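Local coordinates for protein-L-isoaspartate O-methyltransferase beta-aspartate methyltransferase (Plasmodium falciparum, PDB 2PBF), which probably repairs damaged proteins by transferring a methyl group from S-adenosylmethionine to L-isoaspartyl residues, and here holds the product S-adenosyl-L-homocysteine, at residues 83-88 with 111-116; 148-153 with 174-179; 164-169 with 187-192; 181-186 with 202-207. All blocks are in the same frame, centred on the assembly; numbering follows the deposited sequence.

Contact 1 of 4, residues 83-88 with 111-116; sequences RAIDVG and YVIGLE. With SAH (S-adenosyl-L-homocysteine), chain C.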
# COMPACT_ATOMS: atom_id res chain seq x y z
N ARG A 83 10.23 -5.74 6.48
CA ARG A 83 9.04 -6.46 6.05
C ARG A 83 7.84 -5.51 6.02
O ARG A 83 7.53 -4.85 7.01
CB ARG A 83 8.76 -7.63 6.99
CG ARG A 83 9.96 -8.54 7.23
CD ARG A 83 9.58 -9.78 8.02
NE ARG A 83 8.95 -10.82 7.21
CZ ARG A 83 7.75 -11.35 7.46
NH1 ARG A 83 7.02 -10.93 8.50
NH2 ARG A 83 7.28 -12.30 6.66
N ALA A 84 7.18 -5.46 4.87
CA ALA A 84 6.00 -4.60 4.61
C ALA A 84 4.82 -5.44 4.13
O ALA A 84 4.99 -6.48 3.49
CB ALA A 84 6.35 -3.54 3.56
N ILE A 85 3.61 -5.00 4.48
CA ILE A 85 2.39 -5.64 3.99
C ILE A 85 1.44 -4.55 3.49
O ILE A 85 1.27 -3.51 4.15
CB ILE A 85 1.74 -6.62 5.04
CG1 ILE A 85 0.43 -7.22 4.52
CG2 ILE A 85 1.56 -5.95 6.44
CD1 ILE A 85 -0.06 -8.41 5.37
N ASP A 86 0.88 -4.78 2.31
CA ASP A 86 -0.06 -3.86 1.69
C ASP A 86 -1.40 -4.55 1.77
O ASP A 86 -1.64 -5.55 1.06
CB ASP A 86 0.33 -3.58 0.24
CG ASP A 86 -0.55 -2.56 -0.44
OD1 ASP A 86 -1.28 -1.81 0.24
OD2 ASP A 86 -0.50 -2.48 -1.69
N VAL A 87 -2.25 -4.02 2.64
CA VAL A 87 -3.55 -4.61 2.86
C VAL A 87 -4.57 -3.94 1.94
O VAL A 87 -4.90 -2.77 2.13
CB VAL A 87 -4.01 -4.44 4.33
CG1 VAL A 87 -5.44 -5.05 4.52
CG2 VAL A 87 -2.99 -5.09 5.30
N GLY A 88 -5.07 -4.69 0.96
CA GLY A 88 -6.01 -4.16 -0.04
C GLY A 88 -5.18 -3.70 -1.21
O GLY A 88 -5.25 -2.53 -1.63
N TYR A 111 11.09 -8.09 2.54
CA TYR A 111 9.92 -8.85 2.24
C TYR A 111 8.70 -7.95 2.01
O TYR A 111 8.40 -7.07 2.83
CB TYR A 111 9.69 -9.83 3.37
CG TYR A 111 8.60 -10.81 3.12
CD1 TYR A 111 8.79 -11.91 2.28
CD2 TYR A 111 7.36 -10.65 3.72
CE1 TYR A 111 7.76 -12.83 2.06
CE2 TYR A 111 6.33 -11.54 3.49
CZ TYR A 111 6.54 -12.63 2.67
OH TYR A 111 5.50 -13.52 2.48
N VAL A 112 7.99 -8.17 0.90
CA VAL A 112 6.76 -7.43 0.60
C VAL A 112 5.61 -8.36 0.23
O VAL A 112 5.75 -9.23 -0.64
CB VAL A 112 6.99 -6.37 -0.50
CG1 VAL A 112 5.70 -5.54 -0.78
CG2 VAL A 112 8.13 -5.43 -0.11
N ILE A 113 4.46 -8.18 0.88
CA ILE A 113 3.29 -9.00 0.57
C ILE A 113 2.07 -8.10 0.35
O ILE A 113 1.85 -7.17 1.12
CB ILE A 113 3.05 -10.16 1.64
CG1 ILE A 113 1.99 -11.15 1.19
CG2 ILE A 113 2.67 -9.65 3.02
CD1 ILE A 113 1.87 -12.39 2.13
N GLY A 114 1.32 -8.34 -0.73
CA GLY A 114 0.03 -7.69 -0.94
C GLY A 114 -1.10 -8.67 -0.65
O GLY A 114 -1.09 -9.80 -1.11
N LEU A 115 -2.07 -8.25 0.15
CA LEU A 115 -3.29 -9.04 0.35
C LEU A 115 -4.46 -8.35 -0.33
O LEU A 115 -4.68 -7.16 -0.12
CB LEU A 115 -3.60 -9.19 1.84
CG LEU A 115 -3.13 -10.40 2.65
CD1 LEU A 115 -1.68 -10.83 2.38
CD2 LEU A 115 -3.34 -10.10 4.14
N GLU A 116 -5.21 -9.12 -1.11
CA GLU A 116 -6.36 -8.60 -1.83
C GLU A 116 -7.54 -9.58 -1.73
O GLU A 116 -7.42 -10.76 -2.10
CB GLU A 116 -5.98 -8.29 -3.27
CG GLU A 116 -7.16 -8.00 -4.16
CD GLU A 116 -7.97 -6.81 -3.67
OE1 GLU A 116 -7.38 -5.82 -3.17
OE2 GLU A 116 -9.20 -6.86 -3.75
N SAH C . -3.78 0.35 -2.85
CA SAH C . -4.89 0.05 -3.79
CB SAH C . -6.20 0.43 -3.16
CG SAH C . -7.32 -0.30 -3.88
SD SAH C . -8.93 0.09 -3.17
C SAH C . -4.73 0.72 -5.16
O SAH C . -4.40 1.91 -5.20
OXT SAH C . -4.92 0.08 -6.23
C5' SAH C . -8.80 -0.99 -1.73
C4' SAH C . -8.70 -2.49 -2.02
O4' SAH C . -8.93 -3.15 -0.81
C3' SAH C . -9.69 -3.07 -3.01
O3' SAH C . -8.98 -3.67 -4.08
C2' SAH C . -10.49 -4.09 -2.21
O2' SAH C . -10.82 -5.23 -2.97
C1' SAH C . -9.52 -4.41 -1.09
N9 SAH C . -10.13 -4.90 0.17
C8 SAH C . -11.30 -4.46 0.72
N7 SAH C . -11.47 -5.12 1.89
C5 SAH C . -10.45 -5.98 2.09
C6 SAH C . -10.16 -6.91 3.09
N6 SAH C . -10.95 -7.09 4.14
N1 SAH C . -9.01 -7.64 3.02
C2 SAH C . -8.16 -7.49 1.94
N3 SAH C . -8.48 -6.58 0.96
C4 SAH C . -9.60 -5.84 1.01
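Arg83 lays its guanidinium almost parallel to the ring of Tyr111, the two planes 16° apart, and NH2 comes in obliquely, 3.4 Å from both Tyr111 CD2 and CE2. A bend at chi3 (80°) brings the guanidinium alongside the ring, while NH1 is held by the carbonyls of Leu160 and Leu162. The pair stands at the start of two parallel strands, 83-87 and 111-116, linked by helix 93-101 in a beta-alpha-beta unit, the core of a Rossmann-like methyltransferase. Five backbone bonds zip them together, among them Asp86 N to Ile113 O at 2.8 Å. Ile85 and Ile113 lie side by side, CG1 of the first 3.6 Å from CG2 of the second, and Ile85 CD1 reaches Leu115 CD2 at 3.9 Å. At the C-terminal ends Gly88 N bonds Leu115 O (2.7 Å), and Gly88, with positive phi (93°) and no side chain, brings its CA to 3.2 Å from O4' of S-adenosyl-L-homocysteine. Glu116 OE1 accepts from ribose O3' at 2.8 Å; its partner OE2 takes O2', at a length too short to trust. With Gly90 N and Val118 N also donating to this carboxylate, the buried acid appears well suited to remain ionised and recognise a ribose diol.

Contact 2 of 4, residues 148-153 with 174-179; sequences NIYQVN and ELPEIL. With SAH (S-adenosyl-L-homocysteine), chain C.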
# COMPACT_ATOMS: atom_id res chain seq x y z
N ASN A 148 -8.62 -12.12 2.46
CA ASN A 148 -9.24 -11.12 3.29
C ASN A 148 -8.50 -11.07 4.62
O ASN A 148 -8.30 -12.10 5.26
CB ASN A 148 -10.71 -11.47 3.54
CG ASN A 148 -11.45 -10.38 4.27
OD1 ASN A 148 -10.93 -9.73 5.19
ND2 ASN A 148 -12.69 -10.15 3.85
N ILE A 149 -8.13 -9.87 5.04
CA ILE A 149 -7.31 -9.67 6.23
C ILE A 149 -8.03 -10.17 7.50
O ILE A 149 -7.39 -10.52 8.50
CB ILE A 149 -6.89 -8.18 6.36
CG1 ILE A 149 -5.89 -7.97 7.51
CG2 ILE A 149 -8.11 -7.25 6.52
CD1 ILE A 149 -4.58 -8.71 7.36
N TYR A 150 -9.36 -10.19 7.43
CA TYR A 150 -10.23 -10.57 8.55
C TYR A 150 -10.41 -12.08 8.64
O TYR A 150 -11.07 -12.59 9.54
CB TYR A 150 -11.61 -9.90 8.40
CG TYR A 150 -11.66 -8.42 8.74
CD1 TYR A 150 -11.48 -7.98 10.05
CD2 TYR A 150 -11.93 -7.47 7.76
CE1 TYR A 150 -11.53 -6.62 10.37
CE2 TYR A 150 -12.00 -6.12 8.06
CZ TYR A 150 -11.80 -5.70 9.36
OH TYR A 150 -11.88 -4.36 9.65
N GLN A 151 -9.84 -12.80 7.68
CA GLN A 151 -9.95 -14.26 7.64
C GLN A 151 -8.59 -14.93 7.82
O GLN A 151 -8.34 -16.00 7.28
CB GLN A 151 -10.62 -14.71 6.35
CG GLN A 151 -12.02 -14.15 6.22
CD GLN A 151 -12.79 -14.79 5.09
OE1 GLN A 151 -13.59 -15.71 5.30
NE2 GLN A 151 -12.53 -14.33 3.86
N VAL A 152 -7.73 -14.29 8.61
CA VAL A 152 -6.39 -14.76 8.87
C VAL A 152 -6.37 -15.36 10.27
O VAL A 152 -6.35 -14.63 11.27
CB VAL A 152 -5.33 -13.62 8.68
CG1 VAL A 152 -3.95 -14.03 9.16
CG2 VAL A 152 -5.26 -13.18 7.21
N ASN A 153 -6.39 -16.69 10.33
CA ASN A 153 -6.41 -17.43 11.60
C ASN A 153 -5.07 -17.40 12.34
O ASN A 153 -4.08 -16.82 11.85
CB ASN A 153 -6.86 -18.87 11.36
CG ASN A 153 -5.96 -19.62 10.40
OD1 ASN A 153 -4.75 -19.70 10.61
ND2 ASN A 153 -6.54 -20.17 9.35
N GLU A 174 -13.46 -0.12 12.41
CA GLU A 174 -12.61 0.07 13.60
C GLU A 174 -11.25 -0.61 13.37
O GLU A 174 -11.12 -1.44 12.48
CB GLU A 174 -13.28 -0.44 14.89
CG GLU A 174 -13.39 -1.96 15.04
CD GLU A 174 -14.57 -2.57 14.30
OE1 GLU A 174 -15.72 -2.11 14.51
OE2 GLU A 174 -14.35 -3.51 13.51
N LEU A 175 -10.26 -0.23 14.19
CA LEU A 175 -8.86 -0.69 14.08
C LEU A 175 -8.74 -2.19 14.26
O LEU A 175 -8.87 -2.68 15.38
CB LEU A 175 -8.01 -0.01 15.16
CG LEU A 175 -6.48 0.17 15.02
CD1 LEU A 175 -5.82 -0.14 16.32
CD2 LEU A 175 -5.85 -0.66 13.89
N PRO A 176 -8.46 -2.93 13.16
CA PRO A 176 -8.48 -4.37 13.34
C PRO A 176 -7.29 -4.82 14.19
O PRO A 176 -6.16 -4.41 13.93
CB PRO A 176 -8.40 -4.91 11.90
CG PRO A 176 -8.68 -3.70 11.01
CD PRO A 176 -8.12 -2.56 11.78
N GLU A 177 -7.56 -5.62 15.20
CA GLU A 177 -6.55 -6.01 16.19
C GLU A 177 -5.43 -6.89 15.60
O GLU A 177 -4.28 -6.79 16.02
CB GLU A 177 -7.23 -6.65 17.41
CG GLU A 177 -6.38 -6.76 18.67
CD GLU A 177 -5.66 -5.46 19.06
OE1 GLU A 177 -6.13 -4.36 18.70
OE2 GLU A 177 -4.59 -5.57 19.72
N ILE A 178 -5.78 -7.72 14.61
CA ILE A 178 -4.77 -8.42 13.81
C ILE A 178 -3.67 -7.50 13.26
O ILE A 178 -2.48 -7.82 13.36
CB ILE A 178 -5.38 -9.24 12.63
CG1 ILE A 178 -4.24 -9.90 11.85
CG2 ILE A 178 -6.25 -8.37 11.70
CD1 ILE A 178 -4.66 -11.05 11.00
N LEU A 179 -4.07 -6.36 12.69
CA LEU A 179 -3.08 -5.44 12.15
C LEU A 179 -2.19 -4.94 13.28
O LEU A 179 -0.99 -4.81 13.10
CB LEU A 179 -3.73 -4.32 11.31
CG LEU A 179 -4.51 -4.81 10.07
CD1 LEU A 179 -5.26 -3.72 9.37
CD2 LEU A 179 -3.63 -5.53 9.08
N SAH C . -3.78 0.35 -2.85
CA SAH C . -4.89 0.05 -3.79
CB SAH C . -6.20 0.43 -3.16
CG SAH C . -7.32 -0.30 -3.88
SD SAH C . -8.93 0.09 -3.17
C SAH C . -4.73 0.72 -5.16
O SAH C . -4.40 1.91 -5.20
OXT SAH C . -4.92 0.08 -6.23
C5' SAH C . -8.80 -0.99 -1.73
C4' SAH C . -8.70 -2.49 -2.02
O4' SAH C . -8.93 -3.15 -0.81
C3' SAH C . -9.69 -3.07 -3.01
O3' SAH C . -8.98 -3.67 -4.08
C2' SAH C . -10.49 -4.09 -2.21
O2' SAH C . -10.82 -5.23 -2.97
C1' SAH C . -9.52 -4.41 -1.09
N9 SAH C . -10.13 -4.90 0.17
C8 SAH C . -11.30 -4.46 0.72
N7 SAH C . -11.47 -5.12 1.89
C5 SAH C . -10.45 -5.98 2.09
C6 SAH C . -10.16 -6.91 3.09
N6 SAH C . -10.95 -7.09 4.14
N1 SAH C . -9.01 -7.64 3.02
C2 SAH C . -8.16 -7.49 1.94
N3 SAH C . -8.48 -6.58 0.96
C4 SAH C . -9.60 -5.84 1.01
O HOH W 1 -12.09 -3.97 12.07
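A single water oxygen is gripped by three groups: it accepts from Tyr150 OH at 2.5 Å and donates to both Glu174 O and Glu174 OE2, each 2.7 Å away. The water lies at the edge of the tyrosine ring, in its plane, and bridges the hydroxyl to Glu174; Tyr150 OH itself is 4.1 Å from Glu174 O. Glu174 OE2 also forms a salt bridge with Lys226. Beside the water, Pro176 CG comes to 3.5 Å from Tyr150 OH, with the proline ring crossing the phenol at a slant. The 148-153 segment is the loop after strand 142-146 that reads the adenine in this Rossmann-like fold: Asn148 OD1 accepts from SAH N6 at 2.8 Å, and Ile149 N donates to SAH N1 in a nearly straight bond (167°). The same OD1 takes Tyr150 N, an Asx turn, consistent with the amide oxygen being held toward the base. Deeper, Ile149 CG1 packs on Leu179 CD2 at 3.7 Å. Ile178, with CG1 anti to the backbone N (chi1 179°), sends CD1 along to Val152, whose CB it meets at 3.5 Å, the two side chains crossing at about a right angle.

Contact 3 of 4, residues 164-169 with 187-192; sequences DAIHVG and GKLIIP. With SAH (S-adenosyl-L-homocysteine), chain C.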
# COMPACT_ATOMS: atom_id res chain seq x y z
N ASP A 164 7.40 -4.20 9.62
CA ASP A 164 7.89 -2.87 9.91
C ASP A 164 6.98 -1.80 9.31
O ASP A 164 6.92 -0.67 9.81
CB ASP A 164 9.31 -2.74 9.39
CG ASP A 164 10.20 -3.88 9.87
OD1 ASP A 164 10.56 -3.88 11.08
OD2 ASP A 164 10.51 -4.79 9.06
N ALA A 165 6.25 -2.16 8.26
CA ALA A 165 5.34 -1.23 7.58
C ALA A 165 4.07 -1.94 7.17
O ALA A 165 4.12 -3.00 6.51
CB ALA A 165 6.01 -0.61 6.39
N ILE A 166 2.93 -1.38 7.59
CA ILE A 166 1.62 -1.91 7.21
C ILE A 166 0.80 -0.81 6.56
O ILE A 166 0.52 0.21 7.17
CB ILE A 166 0.81 -2.52 8.41
CG1 ILE A 166 1.70 -3.49 9.22
CG2 ILE A 166 -0.50 -3.18 7.88
CD1 ILE A 166 0.99 -4.30 10.31
N HIS A 167 0.44 -1.01 5.31
CA HIS A 167 -0.39 -0.04 4.64
C HIS A 167 -1.73 -0.68 4.41
O HIS A 167 -1.83 -1.83 3.98
CB HIS A 167 0.24 0.40 3.33
CG HIS A 167 -0.67 1.27 2.53
ND1 HIS A 167 -1.49 0.76 1.54
CD2 HIS A 167 -0.92 2.59 2.59
CE1 HIS A 167 -2.20 1.74 1.03
NE2 HIS A 167 -1.87 2.87 1.64
N VAL A 168 -2.78 0.05 4.73
CA VAL A 168 -4.10 -0.48 4.51
C VAL A 168 -4.81 0.51 3.60
O VAL A 168 -4.99 1.66 3.96
CB VAL A 168 -4.85 -0.65 5.85
CG1 VAL A 168 -6.07 -1.47 5.65
CG2 VAL A 168 -3.92 -1.28 6.93
N GLY A 169 -5.21 0.04 2.42
CA GLY A 169 -5.74 0.93 1.38
C GLY A 169 -7.26 0.96 1.32
O GLY A 169 -7.82 1.33 0.29
N GLY A 187 7.48 -0.34 14.17
CA GLY A 187 6.79 -0.36 12.89
C GLY A 187 5.71 0.71 12.85
O GLY A 187 5.22 1.15 13.93
N LYS A 188 5.37 1.16 11.63
CA LYS A 188 4.23 2.04 11.38
C LYS A 188 3.10 1.39 10.57
O LYS A 188 3.36 0.67 9.60
CB LYS A 188 4.68 3.34 10.70
CG LYS A 188 5.11 4.39 11.69
CD LYS A 188 6.08 5.40 11.14
CE LYS A 188 6.46 6.36 12.28
NZ LYS A 188 7.17 7.56 11.77
N LEU A 189 1.87 1.67 10.98
CA LEU A 189 0.64 1.22 10.31
C LEU A 189 -0.12 2.48 9.92
O LEU A 189 -0.37 3.34 10.76
CB LEU A 189 -0.23 0.42 11.27
CG LEU A 189 -1.29 -0.67 11.00
CD1 LEU A 189 -2.07 -0.90 12.33
CD2 LEU A 189 -2.27 -0.45 9.86
N ILE A 190 -0.44 2.57 8.64
CA ILE A 190 -1.24 3.65 8.06
C ILE A 190 -2.59 3.07 7.66
O ILE A 190 -2.66 2.14 6.88
CB ILE A 190 -0.52 4.23 6.80
CG1 ILE A 190 0.76 4.97 7.18
CG2 ILE A 190 -1.48 5.11 5.93
CD1 ILE A 190 0.55 6.18 8.06
N ILE A 191 -3.66 3.62 8.22
CA ILE A 191 -4.96 3.03 8.02
C ILE A 191 -6.09 4.05 8.16
O ILE A 191 -6.07 4.85 9.08
CB ILE A 191 -5.19 1.82 9.01
CG1 ILE A 191 -6.60 1.26 8.88
CG2 ILE A 191 -4.82 2.22 10.47
CD1 ILE A 191 -6.80 -0.06 9.65
N PRO A 192 -7.06 4.04 7.22
CA PRO A 192 -8.25 4.88 7.47
C PRO A 192 -9.22 4.16 8.42
O PRO A 192 -9.51 3.00 8.22
CB PRO A 192 -8.88 5.03 6.08
CG PRO A 192 -7.83 4.42 5.09
CD PRO A 192 -7.15 3.36 5.92
N SAH C . -3.78 0.35 -2.85
CA SAH C . -4.89 0.05 -3.79
CB SAH C . -6.20 0.43 -3.16
CG SAH C . -7.32 -0.30 -3.88
SD SAH C . -8.93 0.09 -3.17
C SAH C . -4.73 0.72 -5.16
O SAH C . -4.40 1.91 -5.20
OXT SAH C . -4.92 0.08 -6.23
C5' SAH C . -8.80 -0.99 -1.73
C4' SAH C . -8.70 -2.49 -2.02
O4' SAH C . -8.93 -3.15 -0.81
C3' SAH C . -9.69 -3.07 -3.01
O3' SAH C . -8.98 -3.67 -4.08
C2' SAH C . -10.49 -4.09 -2.21
O2' SAH C . -10.82 -5.23 -2.97
C1' SAH C . -9.52 -4.41 -1.09
N9 SAH C . -10.13 -4.90 0.17
C8 SAH C . -11.30 -4.46 0.72
N7 SAH C . -11.47 -5.12 1.89
C5 SAH C . -10.45 -5.98 2.09
C6 SAH C . -10.16 -6.91 3.09
N6 SAH C . -10.95 -7.09 4.14
N1 SAH C . -9.01 -7.64 3.02
C2 SAH C . -8.16 -7.49 1.94
N3 SAH C . -8.48 -6.58 0.96
C4 SAH C . -9.60 -5.84 1.01
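Val168 CG2 and Leu189 CD2 press together at 3.5 Å, tighter than usual for two methyls, at the heart of a beta-alpha-beta crossover in which helix 177-182 lies between strands 163-168 and 187-195 along the chain. The two strands run parallel, their local axes 4.8 Å apart. Leu189 is turned with CG roughly opposite the backbone N (chi1 -155°), which carries its CD2 across to the neighbouring strand, where the methyl also touches Ile166 CG2 at 3.8 Å. Val168 CG2 completes the cluster against Ile191 CB. Backbone bonds hold this register: Ile166 O receives Ile190 N in a nearly straight line (168°, 2.9 Å), Lys188 O accepts from Ile166 N, and Ile190 O takes Val168 N at 3.0 Å. At the start, the bond from Lys188 N reaches Asp164 O from a position tilted 34° out of the carbonyl plane, where the chain turns a corner.

Further out, Leu179 of the crossover helix covers Ile166, Val168 and Leu189. On the other face His167 and Ile190 pack under helix 64-74, with Ile190 touching Ser70 and Leu74. The imidazole is positioned by Asp86 OD1, hydrogen-bonded to ND1, and more weakly by Ser70 OG at NE2; the amino nitrogen of SAH lies at the ring's edge, near its plane. One residue beyond the strand the backbone reaches the bound ligand, Gly169 O lying 3.2 Å from SAH C5'.

Contact 4 of 4, residues 181-186 with 202-207; sequences DLLAEN and YEITKK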
# COMPACT_ATOMS: atom_id res chain seq x y z
N ASP A 181 -1.47 -6.75 15.89
CA ASP A 181 -0.62 -7.89 16.24
C ASP A 181 0.45 -8.20 15.20
O ASP A 181 1.47 -8.80 15.51
CB ASP A 181 -1.47 -9.14 16.51
CG ASP A 181 -2.31 -8.99 17.77
OD1 ASP A 181 -2.03 -8.09 18.58
OD2 ASP A 181 -3.26 -9.77 17.92
N LEU A 182 0.20 -7.78 13.96
CA LEU A 182 1.12 -8.04 12.86
C LEU A 182 2.24 -7.02 12.89
O LEU A 182 3.23 -7.18 12.21
CB LEU A 182 0.38 -8.03 11.52
CG LEU A 182 -0.47 -9.25 11.16
CD1 LEU A 182 -1.04 -9.09 9.76
CD2 LEU A 182 0.29 -10.57 11.26
N LEU A 183 2.09 -6.00 13.72
CA LEU A 183 2.98 -4.87 13.74
C LEU A 183 4.23 -5.12 14.59
O LEU A 183 4.14 -5.54 15.74
CB LEU A 183 2.19 -3.65 14.26
CG LEU A 183 2.75 -2.24 14.14
CD1 LEU A 183 3.03 -1.89 12.67
CD2 LEU A 183 1.78 -1.25 14.77
N ALA A 184 5.40 -4.86 14.00
CA ALA A 184 6.68 -4.98 14.70
C ALA A 184 6.99 -3.78 15.60
O ALA A 184 6.45 -2.68 15.43
CB ALA A 184 7.84 -5.19 13.69
N GLU A 185 7.88 -4.01 16.56
CA GLU A 185 8.38 -2.92 17.38
C GLU A 185 8.94 -1.84 16.45
O GLU A 185 9.70 -2.15 15.53
CB GLU A 185 9.47 -3.43 18.33
CG GLU A 185 10.20 -2.34 19.11
CD GLU A 185 9.34 -1.70 20.19
OE1 GLU A 185 8.27 -2.27 20.54
OE2 GLU A 185 9.77 -0.63 20.70
N ASN A 186 8.54 -0.59 16.69
CA ASN A 186 8.95 0.56 15.89
C ASN A 186 8.31 0.64 14.51
O ASN A 186 8.60 1.58 13.75
CB ASN A 186 10.48 0.63 15.72
CG ASN A 186 11.22 0.78 17.03
OD1 ASN A 186 12.31 0.23 17.20
ND2 ASN A 186 10.63 1.53 17.97
N TYR A 202 -5.07 7.26 10.08
CA TYR A 202 -4.30 7.09 11.30
C TYR A 202 -2.90 6.54 11.04
O TYR A 202 -2.71 5.65 10.22
CB TYR A 202 -5.02 6.12 12.26
CG TYR A 202 -5.99 6.81 13.18
CD1 TYR A 202 -7.30 7.05 12.78
CD2 TYR A 202 -5.59 7.24 14.44
CE1 TYR A 202 -8.19 7.69 13.61
CE2 TYR A 202 -6.46 7.88 15.29
CZ TYR A 202 -7.76 8.11 14.88
OH TYR A 202 -8.62 8.76 15.75
N GLU A 203 -1.93 7.09 11.74
CA GLU A 203 -0.61 6.47 11.83
C GLU A 203 -0.41 5.84 13.21
O GLU A 203 -0.33 6.54 14.23
CB GLU A 203 0.48 7.48 11.50
CG GLU A 203 1.88 6.92 11.60
CD GLU A 203 2.91 7.95 11.27
OE1 GLU A 203 2.91 8.44 10.11
OE2 GLU A 203 3.72 8.28 12.17
N ILE A 204 -0.33 4.52 13.23
CA ILE A 204 -0.16 3.78 14.44
C ILE A 204 1.27 3.22 14.53
O ILE A 204 1.78 2.64 13.56
CB ILE A 204 -1.22 2.69 14.53
CG1 ILE A 204 -2.61 3.36 14.48
CG2 ILE A 204 -1.03 1.89 15.80
CD1 ILE A 204 -3.70 2.54 13.90
N THR A 205 1.92 3.43 15.68
CA THR A 205 3.29 2.98 15.93
C THR A 205 3.35 2.09 17.17
O THR A 205 2.50 2.20 18.04
CB THR A 205 4.23 4.18 16.10
OG1 THR A 205 3.95 5.16 15.09
CG2 THR A 205 5.70 3.76 16.00
N LYS A 206 4.33 1.20 17.25
CA LYS A 206 4.57 0.39 18.46
C LYS A 206 5.88 0.85 19.10
O LYS A 206 6.90 0.97 18.41
CB LYS A 206 4.63 -1.10 18.11
CG LYS A 206 4.48 -2.05 19.29
CD LYS A 206 4.09 -3.48 18.84
CE LYS A 206 2.59 -3.61 18.59
NZ LYS A 206 2.23 -4.97 18.11
N LYS A 207 5.84 1.14 20.40
CA LYS A 207 7.07 1.58 21.11
C LYS A 207 7.39 0.80 22.40
O LYS A 207 8.50 0.88 22.94
CB LYS A 207 7.11 3.10 21.29
CG LYS A 207 7.29 3.87 19.98
CD LYS A 207 8.37 4.97 20.07
CE LYS A 207 7.93 6.16 20.96
NZ LYS A 207 8.89 7.31 20.91
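The carboxylate of Glu185 is set against the backbone carbonyl of Lys207, with OE2 3.0 Å from Lys207 O and OE1 3.7 Å from Lys207 C. Both oxygens of the short pair are acceptors, so the approach is no hydrogen bond. Next to it, the Asn186 carboxamide stands with ND2 3.8 Å from Lys206 O; that carbonyl is taken instead by Asn186 N at 2.8 Å, whose donor sits tilted 33° from the carbonyl plane. The largest share of the contact belongs to Lys206. Its chain leaves with CG opposite the backbone N, passes CB 3.6 Å from Ala184 O, then bends at chi3 (-82°) to bring NZ to Leu183 O at 3.1 Å. Val180 O is a second acceptor for the same ammonium. Apart from the lysine, Leu183 CD2 loosely approaches Ile204 CG2 (4.3 Å). The arrangement ties the turn leaving helix 177-182 to the outgoing end of strand 198-205, which pairs antiparallel with strand 187-195. Since NZ bonds carbonyls of the last helical turn (Val180) and of the residue just past it (Leu183), its positive charge probably interacts favourably with the helix dipole, while the Glu185 and Lys207 oxygens would tend to repel each other.

Contacts 1, 3 and 4 all reach one mixed sheet. Strands 83-87 and 163-168 are neighbours in it, so contacts 1 and 3, with centres 10 Å apart, are joined by Val87 N and His167 O at 2.6 Å. Contacts 3 and 4 lie 8 Å apart between centres and share the next strand pairing, where Leu189 O is 2.7 Å from Ile204 N. Contact 2 packs against the sheet: Ile149 CD1 meets Leu115 CD2 of contact 1 at 3.7 Å, and Leu179 CD1 meets Val168 CG2 of contact 3 at the same distance. Around SAH, contact 1 meets the ribose hydroxyls and O4', contact 2 the adenine, contact 3 the C5' atom and the amino nitrogen; contact 4, centred 15 Å from contact 1, lies toward the 212-219 end of the sheet.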